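Local coordinates for protein abietadiene synthase, chloroplastic (Abies grandis, PDB 3S9V) that is a large, mainly helical chloroplast enzyme of the terpene synthase family, whose later part includes the family's metal-binding domain, at residues P430-I438 against H775-V784; V526-L537 against C575-I586. All coordinates share one frame; numbering follows the deposited sequence.

From the N terminus the chain runs through a long series of helices before it reaches helix 430-440, the first partner of contact 1. It then passes through helix 461-491 and into helix 521-541, which pairs with helix 570-594 in contact 2 and closes a short loop of 37 residues. Only near the C terminus does helix 768-781, with the tail behind it, return to 430-438, so the 336-residue loop of contact 1 encloses contact 2 completely. The two centres lie 28 Å apart, with nearest atoms about 9 Å apart. Helix 461-491 touches both: Phe471 lies beside contact 1, Trp488 beside contact 2, which lies wholly in the metal-binding family region.

Contact 1 of 2, residues P430-I438 against H775-V784; sequences PRLEARSYI and HVKNCLFQPV
Arg435 of helix 430-438 reaches across to Asn778 and on to Gln782 and Val784. CG stands anti to the backbone N (chi1 -168°) and the chain runs extended to NE, which carries the guanidinium past the helix to the carbonyls beyond. There NH1 donates to Gln782 O at 3.1 Å, almost straight at 166°; the carbonyl lies in the guanidinium plane, whereas the donor sits above the carbonyl plane. The same oxygen also takes a bond from Gln475. Val784 CG1 covers the centre of one guanidinium face, 3.9 Å above it, and Asn778 OD1 lies over the rim of the opposite face. NH2 turns to a salt bridge with Glu439, fixing the group's rotation further.

Packing is tight here: Arg435 CD lies 3.5 Å from Asn778 CB, and Val784 CG1 meets Arg435 CG at 3.7 Å. Ile438 extends this buried patch, its CG2 4.0 Å from Val784 CB. At the other end Leu432 CD2 comes to 4.0 Å from His775 O and also packs on Asn778 CB, and the Arg431 stem meets Cys779 SG with its CB at 4.0 Å before its chain bends away toward Phe516. The looser side faces solvent, where Gln782 and Pro783 are exposed; the partly exposed Asn778 directs ND2 to Glu774.

A wider, pi-type turn spans 777-781, with Lys777 O accepting from both Phe781 N and Gln782 N. The two helices cross at 82°, the near-orthogonal packing of an all-helical fold, with the C-terminal tail laid back across the earlier helix.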
loop_
_atom_site.group_PDB
_atom_site.type_symbol
_atom_site.label_atom_id
_atom_site.label_comp_id
_atom_site.label_asym_id
_atom_site.label_seq_id
_atom_site.Cartn_x
_atom_site.Cartn_y
_atom_site.Cartn_z
ATOM N N PRO A 430 2.154 -10.928 -0.422
ATOM C CA PRO A 430 1.645 -10.454 -1.715
ATOM C C PRO A 430 0.284 -10.982 -2.187
ATOM O O PRO A 430 -0.594 -10.190 -2.549
ATOM C CB PRO A 430 2.773 -10.819 -2.679
ATOM C CG PRO A 430 3.990 -10.645 -1.833
ATOM C CD PRO A 430 3.577 -11.301 -0.526
ATOM N N ARG A 431 0.097 -12.299 -2.196
ATOM C CA ARG A 431 -1.181 -12.846 -2.652
ATOM C C ARG A 431 -2.336 -12.457 -1.733
ATOM O O ARG A 431 -3.422 -12.110 -2.203
ATOM C CB ARG A 431 -1.112 -14.371 -2.776
ATOM C CG ARG A 431 -0.212 -14.878 -3.898
ATOM C CD ARG A 431 -0.808 -14.624 -5.286
ATOM N NE ARG A 431 -0.516 -13.282 -5.778
ATOM C CZ ARG A 431 -0.959 -12.795 -6.932
ATOM N NH1 ARG A 431 -1.728 -13.534 -7.728
ATOM N NH2 ARG A 431 -0.611 -11.573 -7.304
ATOM N N LEU A 432 -2.108 -12.507 -0.425
ATOM C CA LEU A 432 -3.162 -12.154 0.522
ATOM C C LEU A 432 -3.542 -10.672 0.420
ATOM O O LEU A 432 -4.729 -10.326 0.497
ATOM C CB LEU A 432 -2.726 -12.508 1.945
ATOM C CG LEU A 432 -2.495 -14.011 2.140
ATOM C CD1 LEU A 432 -2.038 -14.306 3.565
ATOM C CD2 LEU A 432 -3.793 -14.752 1.831
ATOM N N GLU A 433 -2.546 -9.802 0.247
ATOM C CA GLU A 433 -2.822 -8.374 0.117
ATOM C C GLU A 433 -3.521 -8.140 -1.215
ATOM O O GLU A 433 -4.472 -7.369 -1.301
ATOM C CB GLU A 433 -1.537 -7.538 0.156
ATOM C CG GLU A 433 -1.820 -6.030 0.080
ATOM C CD GLU A 433 -0.584 -5.157 0.276
ATOM O OE1 GLU A 433 0.140 -5.360 1.275
ATOM O OE2 GLU A 433 -0.344 -4.255 -0.560
ATOM N N ALA A 434 -3.050 -8.815 -2.254
ATOM C CA ALA A 434 -3.644 -8.661 -3.570
ATOM C C ALA A 434 -5.106 -9.092 -3.552
ATOM O O ALA A 434 -5.961 -8.442 -4.168
ATOM C CB ALA A 434 -2.864 -9.472 -4.600
ATOM N N ARG A 435 -5.403 -10.178 -2.842
ATOM C CA ARG A 435 -6.777 -10.660 -2.789
ATOM C C ARG A 435 -7.631 -9.658 -2.056
ATOM O O ARG A 435 -8.752 -9.367 -2.472
ATOM C CB ARG A 435 -6.882 -12.020 -2.087
ATOM C CG ARG A 435 -8.247 -12.685 -2.279
ATOM C CD ARG A 435 -8.288 -14.071 -1.670
ATOM N NE ARG A 435 -9.289 -14.934 -2.295
ATOM C CZ ARG A 435 -10.596 -14.708 -2.253
ATOM N NH1 ARG A 435 -11.433 -15.546 -2.848
ATOM N NH2 ARG A 435 -11.067 -13.645 -1.616
ATOM N N SER A 436 -7.094 -9.123 -0.967
ATOM C CA SER A 436 -7.827 -8.150 -0.165
ATOM C C SER A 436 -8.209 -6.928 -1.002
ATOM O O SER A 436 -9.379 -6.541 -1.067
ATOM C CB SER A 436 -6.979 -7.712 1.032
ATOM O OG SER A 436 -7.705 -6.868 1.908
ATOM N N TYR A 437 -7.224 -6.333 -1.661
ATOM C CA TYR A 437 -7.494 -5.151 -2.454
ATOM C C TYR A 437 -8.407 -5.432 -3.646
ATOM O O TYR A 437 -9.233 -4.595 -4.014
ATOM C CB TYR A 437 -6.187 -4.504 -2.918
ATOM C CG TYR A 437 -6.369 -3.053 -3.287
ATOM C CD1 TYR A 437 -6.984 -2.166 -2.400
ATOM C CD2 TYR A 437 -5.951 -2.564 -4.521
ATOM C CE1 TYR A 437 -7.177 -0.833 -2.740
ATOM C CE2 TYR A 437 -6.144 -1.224 -4.868
ATOM C CZ TYR A 437 -6.755 -0.373 -3.974
ATOM O OH TYR A 437 -6.957 0.941 -4.314
ATOM N N ILE A 438 -8.262 -6.608 -4.246
ATOM C CA ILE A 438 -9.099 -6.984 -5.374
ATOM C C ILE A 438 -10.573 -6.892 -4.963
ATOM O O ILE A 438 -11.434 -6.551 -5.774
ATOM C CB ILE A 438 -8.760 -8.423 -5.854
ATOM C CG1 ILE A 438 -7.450 -8.389 -6.636
ATOM C CG2 ILE A 438 -9.904 -9.008 -6.692
ATOM C CD1 ILE A 438 -7.044 -9.714 -7.221
ATOM N N HIS A 775 -6.212 -18.450 5.479
ATOM C CA HIS A 775 -5.195 -17.970 4.546
ATOM C C HIS A 775 -5.010 -18.939 3.396
ATOM O O HIS A 775 -4.901 -18.530 2.238
ATOM C CB HIS A 775 -3.874 -17.755 5.285
ATOM C CG HIS A 775 -3.970 -16.744 6.384
ATOM N ND1 HIS A 775 -3.145 -16.759 7.487
ATOM C CD2 HIS A 775 -4.816 -15.701 6.559
ATOM C CE1 HIS A 775 -3.482 -15.771 8.298
ATOM N NE2 HIS A 775 -4.492 -15.114 7.757
ATOM N N VAL A 776 -4.985 -20.226 3.723
ATOM C CA VAL A 776 -4.826 -21.274 2.725
ATOM C C VAL A 776 -5.972 -21.207 1.725
ATOM O O VAL A 776 -5.768 -21.308 0.510
ATOM C CB VAL A 776 -4.794 -22.667 3.403
ATOM C CG1 VAL A 776 -4.982 -23.761 2.375
ATOM C CG2 VAL A 776 -3.462 -22.849 4.124
ATOM N N LYS A 777 -7.178 -21.026 2.244
ATOM C CA LYS A 777 -8.358 -20.944 1.400
ATOM C C LYS A 777 -8.275 -19.741 0.449
ATOM O O LYS A 777 -8.477 -19.886 -0.758
ATOM C CB LYS A 777 -9.610 -20.843 2.279
ATOM C CG LYS A 777 -10.931 -20.925 1.526
ATOM C CD LYS A 777 -12.122 -20.739 2.467
ATOM C CE LYS A 777 -12.144 -19.341 3.076
ATOM N NZ LYS A 777 -13.295 -19.151 4.003
ATOM N N ASN A 778 -7.955 -18.566 0.992
ATOM C CA ASN A 778 -7.862 -17.334 0.204
ATOM C C ASN A 778 -6.796 -17.322 -0.874
ATOM O O ASN A 778 -6.950 -16.657 -1.899
ATOM C CB ASN A 778 -7.602 -16.125 1.104
ATOM C CG ASN A 778 -8.786 -15.774 1.965
ATOM O OD1 ASN A 778 -9.914 -15.702 1.484
ATOM N ND2 ASN A 778 -8.535 -15.537 3.250
ATOM N N CYS A 779 -5.710 -18.045 -0.640
ATOM C CA CYS A 779 -4.614 -18.061 -1.589
ATOM C C CYS A 779 -4.673 -19.189 -2.605
ATOM O O CYS A 779 -4.367 -18.986 -3.782
ATOM C CB CYS A 779 -3.281 -18.123 -0.827
ATOM S SG CYS A 779 -1.793 -18.169 -1.852
ATOM N N LEU A 780 -5.087 -20.371 -2.164
ATOM C CA LEU A 780 -5.100 -21.523 -3.059
ATOM C C LEU A 780 -6.431 -22.080 -3.556
ATOM O O LEU A 780 -6.467 -22.710 -4.608
ATOM C CB LEU A 780 -4.316 -22.673 -2.415
ATOM C CG LEU A 780 -2.894 -22.406 -1.915
ATOM C CD1 LEU A 780 -2.358 -23.667 -1.250
ATOM C CD2 LEU A 780 -2.000 -21.991 -3.064
ATOM N N PHE A 781 -7.521 -21.863 -2.828
ATOM C CA PHE A 781 -8.785 -22.448 -3.260
ATOM C C PHE A 781 -9.888 -21.520 -3.754
ATOM O O PHE A 781 -10.333 -21.640 -4.893
ATOM C CB PHE A 781 -9.312 -23.360 -2.150
ATOM C CG PHE A 781 -8.324 -24.411 -1.728
ATOM C CD1 PHE A 781 -7.703 -25.220 -2.681
ATOM C CD2 PHE A 781 -7.986 -24.573 -0.391
ATOM C CE1 PHE A 781 -6.755 -26.172 -2.307
ATOM C CE2 PHE A 781 -7.042 -25.524 -0.008
ATOM C CZ PHE A 781 -6.424 -26.325 -0.971
ATOM N N GLN A 782 -10.333 -20.607 -2.900
ATOM C CA GLN A 782 -11.386 -19.665 -3.257
ATOM C C GLN A 782 -10.871 -18.678 -4.318
ATOM O O GLN A 782 -9.937 -17.917 -4.061
ATOM C CB GLN A 782 -11.819 -18.901 -2.004
ATOM C CG GLN A 782 -13.209 -18.307 -2.065
ATOM C CD GLN A 782 -14.162 -18.991 -1.104
ATOM O OE1 GLN A 782 -13.948 -18.981 0.110
ATOM N NE2 GLN A 782 -15.217 -19.596 -1.642
ATOM N N PRO A 783 -11.453 -18.695 -5.530
ATOM C CA PRO A 783 -10.976 -17.755 -6.550
ATOM C C PRO A 783 -11.629 -16.389 -6.334
ATOM O O PRO A 783 -12.612 -16.280 -5.597
ATOM C CB PRO A 783 -11.424 -18.400 -7.866
ATOM C CG PRO A 783 -11.616 -19.843 -7.510
ATOM C CD PRO A 783 -12.264 -19.748 -6.155
ATOM N N VAL A 784 -11.079 -15.351 -6.958
ATOM C CA VAL A 784 -11.653 -14.016 -6.830
ATOM C C VAL A 784 -12.655 -13.780 -7.959
ATOM O O VAL A 784 -12.426 -14.185 -9.100
ATOM C CB VAL A 784 -10.571 -12.911 -6.874
ATOM C CG1 VAL A 784 -9.623 -13.079 -5.715
ATOM C CG2 VAL A 784 -9.819 -12.948 -8.203
#

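Contact 2 of 2, residues V526-L537 against C575-I586; sequences VYTKTSNFTVIL and CFVGFYNTFNDI
Phe533 is a knob in the hole formed by Gly578, Phe579, Thr582 and Phe583, the central feature of two antiparallel helices packed in the all-helical terpene synthase fold. The segment axes run at 155° and come no nearer than 11.4 Å, a wide spacing bridged by the aromatic side chains. The tip of the ring goes deep: CZ touches Phe579 CA at 3.4 Å and lies against the backbone at Gly578, where no side chain stands in its way. An unusual chi1 of -97°, away from the staggered positions, swings the ring into this hollow.

Two neighbours turn their edges toward its face. Phe579 makes an edge-to-face pair, centroids 5.4 Å apart; Phe583 makes an offset one at 5.8 Å. Trp606 meets both of these rings edge-to-face, and Phe494 and Trp488 border Phe533, so the aromatic cluster continues beyond the pair.

Smaller bumps fill either end. Leu537 straddles the step between Cys575 and Phe579, CD2 on the Cys575 SG at 3.5 Å and CD1 by the Phe579 ring, while Ile536 CG2 touches the same sulfur. At the far end Val526 and Ile586 meet tip to tip, CG1 to CD1 3.7 Å apart. Thr582 closes the hole from the ring edge: its OG1 lies 3.6 Å from Phe533 CE1 and donates back to Gly578 O at 3.1 Å, reaching that carbonyl from the face opposite Thr582 N.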
loop_
_atom_site.group_PDB
_atom_site.type_symbol
_atom_site.label_atom_id
_atom_site.label_comp_id
_atom_site.label_asym_id
_atom_site.label_seq_id
_atom_site.Cartn_x
_atom_site.Cartn_y
_atom_site.Cartn_z
ATOM N N VAL A 526 10.850 -27.033 -4.711
ATOM C CA VAL A 526 12.012 -27.280 -3.876
ATOM C C VAL A 526 11.903 -26.591 -2.519
ATOM O O VAL A 526 12.408 -27.094 -1.529
ATOM C CB VAL A 526 13.308 -26.829 -4.582
ATOM C CG1 VAL A 526 14.508 -27.113 -3.691
ATOM C CG2 VAL A 526 13.453 -27.564 -5.915
ATOM N N TYR A 527 11.235 -25.447 -2.483
ATOM C CA TYR A 527 11.052 -24.701 -1.243
ATOM C C TYR A 527 10.159 -25.543 -0.332
ATOM O O TYR A 527 10.438 -25.727 0.853
ATOM C CB TYR A 527 10.380 -23.353 -1.552
ATOM C CG TYR A 527 10.290 -22.393 -0.393
ATOM C CD1 TYR A 527 9.513 -22.681 0.722
ATOM C CD2 TYR A 527 10.985 -21.183 -0.419
ATOM C CE1 TYR A 527 9.425 -21.789 1.787
ATOM C CE2 TYR A 527 10.904 -20.288 0.632
ATOM C CZ TYR A 527 10.122 -20.594 1.735
ATOM O OH TYR A 527 10.038 -19.699 2.781
ATOM N N THR A 528 9.086 -26.061 -0.913
ATOM C CA THR A 528 8.133 -26.879 -0.187
ATOM C C THR A 528 8.734 -28.179 0.348
ATOM O O THR A 528 8.527 -28.530 1.514
ATOM C CB THR A 528 6.937 -27.212 -1.083
ATOM O OG1 THR A 528 6.308 -25.990 -1.496
ATOM C CG2 THR A 528 5.938 -28.094 -0.338
ATOM N N LYS A 529 9.468 -28.895 -0.497
ATOM C CA LYS A 529 10.084 -30.147 -0.073
ATOM C C LYS A 529 11.127 -29.903 1.005
ATOM O O LYS A 529 11.171 -30.611 2.011
ATOM C CB LYS A 529 10.711 -30.866 -1.266
ATOM C CG LYS A 529 9.669 -31.541 -2.155
ATOM C CD LYS A 529 10.264 -32.048 -3.455
ATOM C CE LYS A 529 9.179 -32.657 -4.338
ATOM N NZ LYS A 529 9.692 -33.036 -5.685
ATOM N N THR A 530 11.957 -28.888 0.799
ATOM C CA THR A 530 12.992 -28.561 1.765
ATOM C C THR A 530 12.398 -28.131 3.105
ATOM O O THR A 530 12.889 -28.534 4.154
ATOM C CB THR A 530 13.908 -27.457 1.230
ATOM O OG1 THR A 530 14.324 -27.797 -0.102
ATOM C CG2 THR A 530 15.136 -27.327 2.106
ATOM N N SER A 531 11.340 -27.323 3.073
ATOM C CA SER A 531 10.691 -26.880 4.308
ATOM C C SER A 531 10.092 -28.076 5.038
ATOM O O SER A 531 10.233 -28.209 6.253
ATOM C CB SER A 531 9.576 -25.875 4.012
ATOM O OG SER A 531 10.088 -24.705 3.411
ATOM N N ASN A 532 9.415 -28.946 4.292
ATOM C CA ASN A 532 8.804 -30.127 4.891
ATOM C C ASN A 532 9.885 -30.971 5.561
ATOM O O ASN A 532 9.675 -31.522 6.643
ATOM C CB ASN A 532 8.071 -30.955 3.834
ATOM C CG ASN A 532 6.794 -31.569 4.371
ATOM O OD1 ASN A 532 6.804 -32.241 5.402
ATOM N ND2 ASN A 532 5.685 -31.335 3.680
ATOM N N PHE A 533 11.049 -31.068 4.931
ATOM C CA PHE A 533 12.119 -31.841 5.534
ATOM C C PHE A 533 12.697 -31.188 6.781
ATOM O O PHE A 533 13.176 -31.886 7.668
ATOM C CB PHE A 533 13.226 -32.138 4.526
ATOM C CG PHE A 533 13.105 -33.500 3.908
ATOM C CD1 PHE A 533 12.628 -33.658 2.613
ATOM C CD2 PHE A 533 13.403 -34.637 4.656
ATOM C CE1 PHE A 533 12.446 -34.924 2.071
ATOM C CE2 PHE A 533 13.224 -35.911 4.121
ATOM C CZ PHE A 533 12.744 -36.052 2.825
ATOM N N THR A 534 12.658 -29.860 6.866
ATOM C CA THR A 534 13.174 -29.211 8.069
ATOM C C THR A 534 12.197 -29.493 9.213
ATOM O O THR A 534 12.593 -29.545 10.373
ATOM C CB THR A 534 13.353 -27.678 7.892
ATOM O OG1 THR A 534 12.095 -27.062 7.589
ATOM C CG2 THR A 534 14.322 -27.393 6.771
ATOM N N VAL A 535 10.924 -29.695 8.878
ATOM C CA VAL A 535 9.907 -29.992 9.887
ATOM C C VAL A 535 10.061 -31.425 10.376
ATOM O O VAL A 535 10.040 -31.683 11.581
ATOM C CB VAL A 535 8.478 -29.807 9.325
ATOM C CG1 VAL A 535 7.454 -30.481 10.239
ATOM C CG2 VAL A 535 8.168 -28.329 9.202
ATOM N N ILE A 536 10.220 -32.347 9.430
ATOM C CA ILE A 536 10.388 -33.768 9.721
ATOM C C ILE A 536 11.643 -34.026 10.559
ATOM O O ILE A 536 11.592 -34.733 11.572
ATOM C CB ILE A 536 10.486 -34.595 8.402
ATOM C CG1 ILE A 536 9.135 -34.594 7.674
ATOM C CG2 ILE A 536 10.921 -36.018 8.695
ATOM C CD1 ILE A 536 9.193 -35.250 6.303
ATOM N N LEU A 537 12.769 -33.460 10.131
ATOM C CA LEU A 537 14.024 -33.642 10.848
ATOM C C LEU A 537 13.989 -32.923 12.192
ATOM O O LEU A 537 14.609 -33.365 13.162
ATOM C CB LEU A 537 15.200 -33.150 9.999
ATOM C CG LEU A 537 15.398 -33.928 8.691
ATOM C CD1 LEU A 537 16.663 -33.460 7.985
ATOM C CD2 LEU A 537 15.495 -35.406 8.991
ATOM N N CYS A 575 12.927 -42.197 7.116
ATOM C CA CYS A 575 13.137 -40.765 7.011
ATOM C C CYS A 575 14.360 -40.451 6.159
ATOM O O CYS A 575 14.278 -39.657 5.227
ATOM C CB CYS A 575 13.299 -40.142 8.400
ATOM S SG CYS A 575 13.775 -38.405 8.353
ATOM N N PHE A 576 15.489 -41.079 6.469
ATOM C CA PHE A 576 16.710 -40.830 5.719
ATOM C C PHE A 576 16.627 -41.240 4.246
ATOM O O PHE A 576 16.980 -40.452 3.365
ATOM C CB PHE A 576 17.910 -41.539 6.355
ATOM C CG PHE A 576 19.206 -41.218 5.673
ATOM C CD1 PHE A 576 19.772 -39.955 5.796
ATOM C CD2 PHE A 576 19.820 -42.147 4.838
ATOM C CE1 PHE A 576 20.925 -39.614 5.091
ATOM C CE2 PHE A 576 20.975 -41.816 4.129
ATOM C CZ PHE A 576 21.527 -40.545 4.254
ATOM N N VAL A 577 16.181 -42.466 3.975
ATOM C CA VAL A 577 16.073 -42.934 2.595
ATOM C C VAL A 577 15.311 -41.889 1.789
ATOM O O VAL A 577 15.733 -41.513 0.695
ATOM C CB VAL A 577 15.347 -44.307 2.507
ATOM C CG1 VAL A 577 15.116 -44.689 1.053
ATOM C CG2 VAL A 577 16.191 -45.385 3.184
ATOM N N GLY A 578 14.198 -41.417 2.348
ATOM C CA GLY A 578 13.410 -40.393 1.684
ATOM C C GLY A 578 14.237 -39.128 1.500
ATOM O O GLY A 578 14.248 -38.536 0.423
ATOM N N PHE A 579 14.940 -38.722 2.553
ATOM C CA PHE A 579 15.787 -37.532 2.516
ATOM C C PHE A 579 16.801 -37.659 1.380
ATOM O O PHE A 579 16.939 -36.760 0.555
ATOM C CB PHE A 579 16.517 -37.376 3.859
ATOM C CG PHE A 579 17.431 -36.175 3.934
ATOM C CD1 PHE A 579 16.922 -34.907 4.171
ATOM C CD2 PHE A 579 18.810 -36.323 3.794
ATOM C CE1 PHE A 579 17.769 -33.802 4.271
ATOM C CE2 PHE A 579 19.667 -35.224 3.889
ATOM C CZ PHE A 579 19.144 -33.962 4.129
ATOM N N TYR A 580 17.502 -38.789 1.353
ATOM C CA TYR A 580 18.519 -39.096 0.345
ATOM C C TYR A 580 17.952 -39.128 -1.084
ATOM O O TYR A 580 18.539 -38.564 -2.010
ATOM C CB TYR A 580 19.167 -40.443 0.702
ATOM C CG TYR A 580 20.192 -41.007 -0.272
ATOM C CD1 TYR A 580 19.849 -42.022 -1.174
ATOM C CD2 TYR A 580 21.522 -40.591 -0.229
ATOM C CE1 TYR A 580 20.814 -42.617 -2.002
ATOM C CE2 TYR A 580 22.489 -41.175 -1.050
ATOM C CZ TYR A 580 22.130 -42.188 -1.932
ATOM O OH TYR A 580 23.098 -42.767 -2.727
ATOM N N ASN A 581 16.812 -39.784 -1.268
ATOM C CA ASN A 581 16.217 -39.854 -2.597
ATOM C C ASN A 581 15.757 -38.474 -3.071
ATOM O O ASN A 581 15.961 -38.101 -4.224
ATOM C CB ASN A 581 15.035 -40.828 -2.612
ATOM C CG ASN A 581 15.460 -42.264 -2.360
ATOM O OD1 ASN A 581 16.592 -42.644 -2.652
ATOM N ND2 ASN A 581 14.545 -43.072 -1.826
ATOM N N THR A 582 15.140 -37.718 -2.173
ATOM C CA THR A 582 14.665 -36.394 -2.517
ATOM C C THR A 582 15.813 -35.471 -2.908
ATOM O O THR A 582 15.759 -34.822 -3.951
ATOM C CB THR A 582 13.890 -35.758 -1.358
ATOM O OG1 THR A 582 12.653 -36.454 -1.170
ATOM C CG2 THR A 582 13.606 -34.299 -1.644
ATOM N N PHE A 583 16.869 -35.424 -2.106
ATOM C CA PHE A 583 17.949 -34.522 -2.450
ATOM C C PHE A 583 18.898 -34.929 -3.563
ATOM O O PHE A 583 19.598 -34.077 -4.108
ATOM C CB PHE A 583 18.704 -34.102 -1.197
ATOM C CG PHE A 583 17.929 -33.140 -0.351
ATOM C CD1 PHE A 583 17.108 -33.596 0.678
ATOM C CD2 PHE A 583 17.942 -31.775 -0.646
ATOM C CE1 PHE A 583 16.303 -32.708 1.398
ATOM C CE2 PHE A 583 17.140 -30.879 0.067
ATOM C CZ PHE A 583 16.318 -31.348 1.090
ATOM N N ASN A 584 18.938 -36.212 -3.913
ATOM C CA ASN A 584 19.786 -36.618 -5.027
ATOM C C ASN A 584 19.084 -36.045 -6.256
ATOM O O ASN A 584 19.721 -35.660 -7.237
ATOM C CB ASN A 584 19.874 -38.141 -5.151
ATOM C CG ASN A 584 21.012 -38.726 -4.348
ATOM O OD1 ASN A 584 22.051 -38.083 -4.146
ATOM N ND2 ASN A 584 20.836 -39.960 -3.900
ATOM N N ASP A 585 17.757 -35.994 -6.170
ATOM C CA ASP A 585 16.910 -35.463 -7.230
ATOM C C ASP A 585 17.170 -33.963 -7.361
ATOM O O ASP A 585 17.529 -33.482 -8.436
ATOM C CB ASP A 585 15.437 -35.720 -6.885
ATOM C CG ASP A 585 14.480 -35.165 -7.928
ATOM O OD1 ASP A 585 13.252 -35.335 -7.754
ATOM O OD2 ASP A 585 14.947 -34.562 -8.918
ATOM N N ILE A 586 16.987 -33.235 -6.259
ATOM C CA ILE A 586 17.219 -31.793 -6.218
ATOM C C ILE A 586 18.664 -31.477 -6.613
ATOM O O ILE A 586 18.936 -30.455 -7.237
ATOM C CB ILE A 586 16.913 -31.241 -4.801
ATOM C CG1 ILE A 586 15.402 -31.182 -4.600
ATOM C CG2 ILE A 586 17.555 -29.869 -4.591
ATOM C CD1 ILE A 586 14.977 -30.785 -3.205
#